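Alginate lyase, family PL7 (Zobellia galactanivorans, PDB 3ZPY) probably cleaves alginate as a lyase of polysaccharide lyase family 7, this chain being the catalytic domain of a longer protein. Local coordinates at residues N183-Y188 and E194-G199; T29-D32 and D36-G39. All coordinates share one frame; numbering follows the deposited sequence.

How the interactions relate
The two contacts illustrate how one beta-sandwich domain uses different chemistry at different depths. Interaction 1 pairs two neighbouring strands of the seven-stranded sheet, so regular backbone hydrogen bonds run along it and its two faces differ: sulfur and leucine side chains turn to the buried interior, a lysine over a phenylalanine ring to the outer side. Interaction 2 belongs to the periphery of the other sheet, where strand 29-31 meets the loop that follows it through a single tyrosine ring, packed under an alanine methyl, and a water, in a loop whose carbonyls bind a sodium ion. The contacts share no strand. Interactions 1 and 2 lie on opposite sides of the chain's centre, with about 32 Å between the centres of the two contacts, and do not touch.

Interaction 1. Residues N183-Y188 and E194-G199; sequences NCKLVY and ELFMNG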
# COMPACT_ATOMS: atom_id res chain seq x y z
N ASN A 183 -3.72 -3.66 -14.31
CA ASN A 183 -4.06 -4.89 -13.60
C ASN A 183 -2.83 -5.53 -12.98
O ASN A 183 -1.95 -6.02 -13.74
CB ASN A 183 -4.75 -5.89 -14.52
CG ASN A 183 -6.05 -5.33 -15.10
OD1 ASN A 183 -6.91 -4.80 -14.32
ND2 ASN A 183 -6.24 -5.42 -16.42
N CYS A 184 -2.70 -5.46 -11.64
CA CYS A 184 -1.44 -5.83 -10.97
C CYS A 184 -1.61 -7.20 -10.37
O CYS A 184 -2.70 -7.56 -9.89
CB CYS A 184 -1.15 -4.86 -9.81
SG CYS A 184 -1.07 -3.13 -10.28
N LYS A 185 -0.54 -8.00 -10.41
CA LYS A 185 -0.53 -9.32 -9.79
C LYS A 185 0.80 -9.44 -9.06
O LYS A 185 1.85 -9.47 -9.71
CB LYS A 185 -0.74 -10.40 -10.85
CG LYS A 185 -0.79 -11.82 -10.27
CD LYS A 185 -1.26 -12.87 -11.27
CE LYS A 185 -0.35 -13.08 -12.43
NZ LYS A 185 -0.61 -14.33 -13.23
N LEU A 186 0.76 -9.55 -7.74
CA LEU A 186 1.97 -9.63 -6.87
C LEU A 186 1.99 -11.03 -6.29
O LEU A 186 1.02 -11.47 -5.64
CB LEU A 186 1.82 -8.56 -5.83
CG LEU A 186 3.03 -8.39 -4.91
CD1 LEU A 186 4.27 -8.02 -5.71
CD2 LEU A 186 2.71 -7.34 -3.84
N VAL A 187 3.05 -11.76 -6.58
CA VAL A 187 3.14 -13.20 -6.24
C VAL A 187 4.37 -13.35 -5.36
O VAL A 187 5.43 -12.86 -5.68
CB VAL A 187 3.23 -14.07 -7.46
CG1 VAL A 187 3.22 -15.55 -7.03
CG2 VAL A 187 1.99 -13.86 -8.42
N TYR A 188 4.23 -14.17 -4.33
CA TYR A 188 5.36 -14.64 -3.51
C TYR A 188 5.23 -16.15 -3.51
O TYR A 188 4.25 -16.68 -2.98
CB TYR A 188 5.22 -14.07 -2.05
CG TYR A 188 6.50 -14.04 -1.23
CD1 TYR A 188 7.74 -14.57 -1.68
CD2 TYR A 188 6.48 -13.39 -0.01
CE1 TYR A 188 8.91 -14.52 -0.84
CE2 TYR A 188 7.64 -13.30 0.83
CZ TYR A 188 8.85 -13.84 0.38
OH TYR A 188 9.97 -13.74 1.25
N GLU A 194 7.42 -11.33 -7.03
CA GLU A 194 7.18 -10.97 -8.45
C GLU A 194 5.98 -10.12 -8.65
O GLU A 194 4.93 -10.33 -7.99
CB GLU A 194 7.07 -12.23 -9.28
CG GLU A 194 6.89 -12.00 -10.79
CD GLU A 194 7.17 -13.25 -11.57
OE1 GLU A 194 7.17 -14.37 -10.96
OE2 GLU A 194 7.45 -13.14 -12.77
N LEU A 195 6.18 -9.10 -9.50
CA LEU A 195 5.03 -8.27 -9.97
C LEU A 195 4.82 -8.45 -11.41
O LEU A 195 5.72 -8.29 -12.20
CB LEU A 195 5.33 -6.78 -9.66
CG LEU A 195 4.24 -5.77 -10.03
CD1 LEU A 195 2.97 -5.88 -9.19
CD2 LEU A 195 4.82 -4.37 -9.93
N PHE A 196 3.54 -8.69 -11.76
CA PHE A 196 3.05 -8.61 -13.13
C PHE A 196 2.19 -7.33 -13.24
O PHE A 196 1.41 -6.98 -12.33
CB PHE A 196 2.14 -9.81 -13.49
CG PHE A 196 2.83 -11.18 -13.46
CD1 PHE A 196 3.02 -11.88 -12.23
CD2 PHE A 196 3.09 -11.86 -14.62
CE1 PHE A 196 3.72 -13.10 -12.23
CE2 PHE A 196 3.76 -13.07 -14.64
CZ PHE A 196 4.02 -13.69 -13.45
N MET A 197 2.25 -6.67 -14.42
CA MET A 197 1.46 -5.47 -14.69
C MET A 197 0.86 -5.72 -16.05
O MET A 197 1.62 -5.94 -17.01
CB MET A 197 2.35 -4.22 -14.72
CG MET A 197 2.90 -3.78 -13.37
SD MET A 197 1.61 -3.41 -12.12
CE MET A 197 1.50 -1.60 -12.17
N ASN A 198 -0.50 -5.69 -16.13
CA ASN A 198 -1.17 -5.95 -17.39
C ASN A 198 -0.69 -7.21 -18.07
O ASN A 198 -0.59 -7.25 -19.30
CB ASN A 198 -1.12 -4.75 -18.35
CG ASN A 198 -1.91 -3.58 -17.81
OD1 ASN A 198 -2.74 -3.77 -16.96
ND2 ASN A 198 -1.61 -2.37 -18.29
N GLY A 199 -0.38 -8.20 -17.23
CA GLY A 199 0.00 -9.55 -17.72
C GLY A 199 1.48 -9.79 -18.01
O GLY A 199 1.88 -10.91 -18.36
O HOH W 1 -0.82 -8.50 -14.41
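Cys184 and Met197 meet on the buried face of an antiparallel hairpin, where their sulfur atoms lie close together, though Met197 has two conformers and the exact separation is doubtful. Leu186 and Leu195 line the same face, Leu186 CD1 reaching to 4.3 Å from Leu195 CB. Between the two strands the backbone bonds are short, with Phe196 N giving a nearly straight one to Lys185 O (2.8 Å, 174°).

The other face is looser and partly open to solvent. There Lys185 runs alongside Phe196; its chain, bent at chi3 (65°), carries CE over one face of the ring, and NZ stands 4.4 Å from the Phe196 ring centroid, a cation-pi contact almost on the ring normal. Val187 CG2 approaches the ring obliquely. At the exposed end the amide of Asn198 turns back, and Asn183 N donates to its OD1 at 2.8 Å (168°), while a water bridges Asn183 O and Gly199 N.

Glu194 has its partners outside the hairpin, a salt bridge to Arg204 and a hydrogen bond to Ser201. Strand 96-107 flanks segment 183-188 and strand 200-206 flanks 194-197, while Phe121 and Ile124 of strand 117-125, in the opposing sheet, pack on Cys184 and Leu186.

Interaction 2. Residues T29-D32 and D36-G39; sequences TYYD and DASG. With NA (sodium ion), chain C.
A sodium site built from backbone carbonyls lies in the loop after strand 29-31, at the edge of the beta-sandwich (jelly-roll) fold of this alginate lyase family, and Tyr31 packs against that loop. Ala37 O binds the sodium at 2.7 Å; Thr35 and Ile40 supply further carbonyl ligands, and a water lies at a longer 3.0 Å from the ion.

The same Ala37 turns its methyl onto the tyrosine. Its CB sits over the centre of one ring face, 3.8 Å from the Tyr31 ring centroid and 13° off the normal, a close CH-pi contact. With CG of Tyr31 anti to its own carbonyl carbon (chi1 -76°), the ring reaches across to the loop. Asp36 adds only its CB, which comes obliquely to 3.9 Å from Tyr31 CD2; its carboxylate plane is turned 64° from the ring.

On the strand side, Tyr31 shares backbone hydrogen bonding with Ser19 and rests on Ile21, both of strand 15-21. The phenol end is tied to the loop through solvent, as one water lies 2.8 Å from Tyr31 OH. Replacing Tyr31 with an alanine would probably leave the Ala37 methyl without its aromatic floor and this water without its phenol partner, giving the sodium-binding loop more freedom to move. The same water accepts from Ser38 N at 2.9 Å.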
# COMPACT_ATOMS: atom_id res chain seq x y z
N THR A 29 -5.83 11.88 13.56
CA THR A 29 -5.50 10.77 14.46
C THR A 29 -5.52 9.48 13.65
O THR A 29 -6.52 9.12 13.04
CB THR A 29 -6.51 10.69 15.62
OG1 THR A 29 -6.52 11.93 16.34
CG2 THR A 29 -6.08 9.60 16.64
N TYR A 30 -4.39 8.76 13.64
CA TYR A 30 -4.30 7.48 12.97
C TYR A 30 -4.93 6.35 13.79
O TYR A 30 -4.74 6.27 15.03
CB TYR A 30 -2.81 7.19 12.74
CG TYR A 30 -2.56 5.90 11.98
CD1 TYR A 30 -3.08 5.71 10.70
CD2 TYR A 30 -1.84 4.89 12.54
CE1 TYR A 30 -2.89 4.53 10.01
CE2 TYR A 30 -1.61 3.73 11.86
CZ TYR A 30 -2.14 3.56 10.59
OH TYR A 30 -1.92 2.37 9.95
N TYR A 31 -5.58 5.45 13.09
CA TYR A 31 -6.07 4.18 13.64
C TYR A 31 -5.61 3.04 12.81
O TYR A 31 -5.99 2.92 11.63
CB TYR A 31 -7.62 4.12 13.68
CG TYR A 31 -8.18 4.95 14.79
CD1 TYR A 31 -8.32 6.35 14.66
CD2 TYR A 31 -8.57 4.34 15.99
CE1 TYR A 31 -8.83 7.12 15.72
CE2 TYR A 31 -9.09 5.09 17.04
CZ TYR A 31 -9.23 6.48 16.90
OH TYR A 31 -9.71 7.24 17.94
N ASP A 32 -4.88 2.12 13.42
CA ASP A 32 -4.51 0.89 12.73
C ASP A 32 -5.77 0.09 12.34
O ASP A 32 -5.78 -0.52 11.33
CB ASP A 32 -3.58 0.12 13.68
CG ASP A 32 -3.28 -1.26 13.20
OD1 ASP A 32 -2.40 -1.37 12.34
OD2 ASP A 32 -3.94 -2.22 13.69
N ASP A 36 -12.06 0.87 15.40
CA ASP A 36 -11.88 1.26 16.80
C ASP A 36 -12.31 2.69 17.11
O ASP A 36 -12.49 3.03 18.28
CB ASP A 36 -10.41 1.11 17.21
CG ASP A 36 -9.99 -0.32 17.34
OD1 ASP A 36 -10.85 -1.17 17.49
OD2 ASP A 36 -8.77 -0.61 17.30
N ALA A 37 -12.40 3.53 16.07
CA ALA A 37 -12.80 4.90 16.29
C ALA A 37 -14.27 5.05 16.61
O ALA A 37 -15.13 4.30 16.12
CB ALA A 37 -12.41 5.76 15.10
N SER A 38 -14.59 6.05 17.41
CA SER A 38 -15.98 6.30 17.79
C SER A 38 -16.84 6.51 16.56
O SER A 38 -16.51 7.34 15.71
CB SER A 38 -16.07 7.55 18.65
OG SER A 38 -15.37 7.37 19.86
N GLY A 39 -17.97 5.77 16.46
CA GLY A 39 -18.94 6.02 15.38
C GLY A 39 -18.71 5.30 14.08
O GLY A 39 -19.44 5.56 13.08
NA NA C . -16.52 2.02 16.48
O HOH W 2 -12.45 7.71 18.49
O HOH W 3 -16.88 -0.22 18.37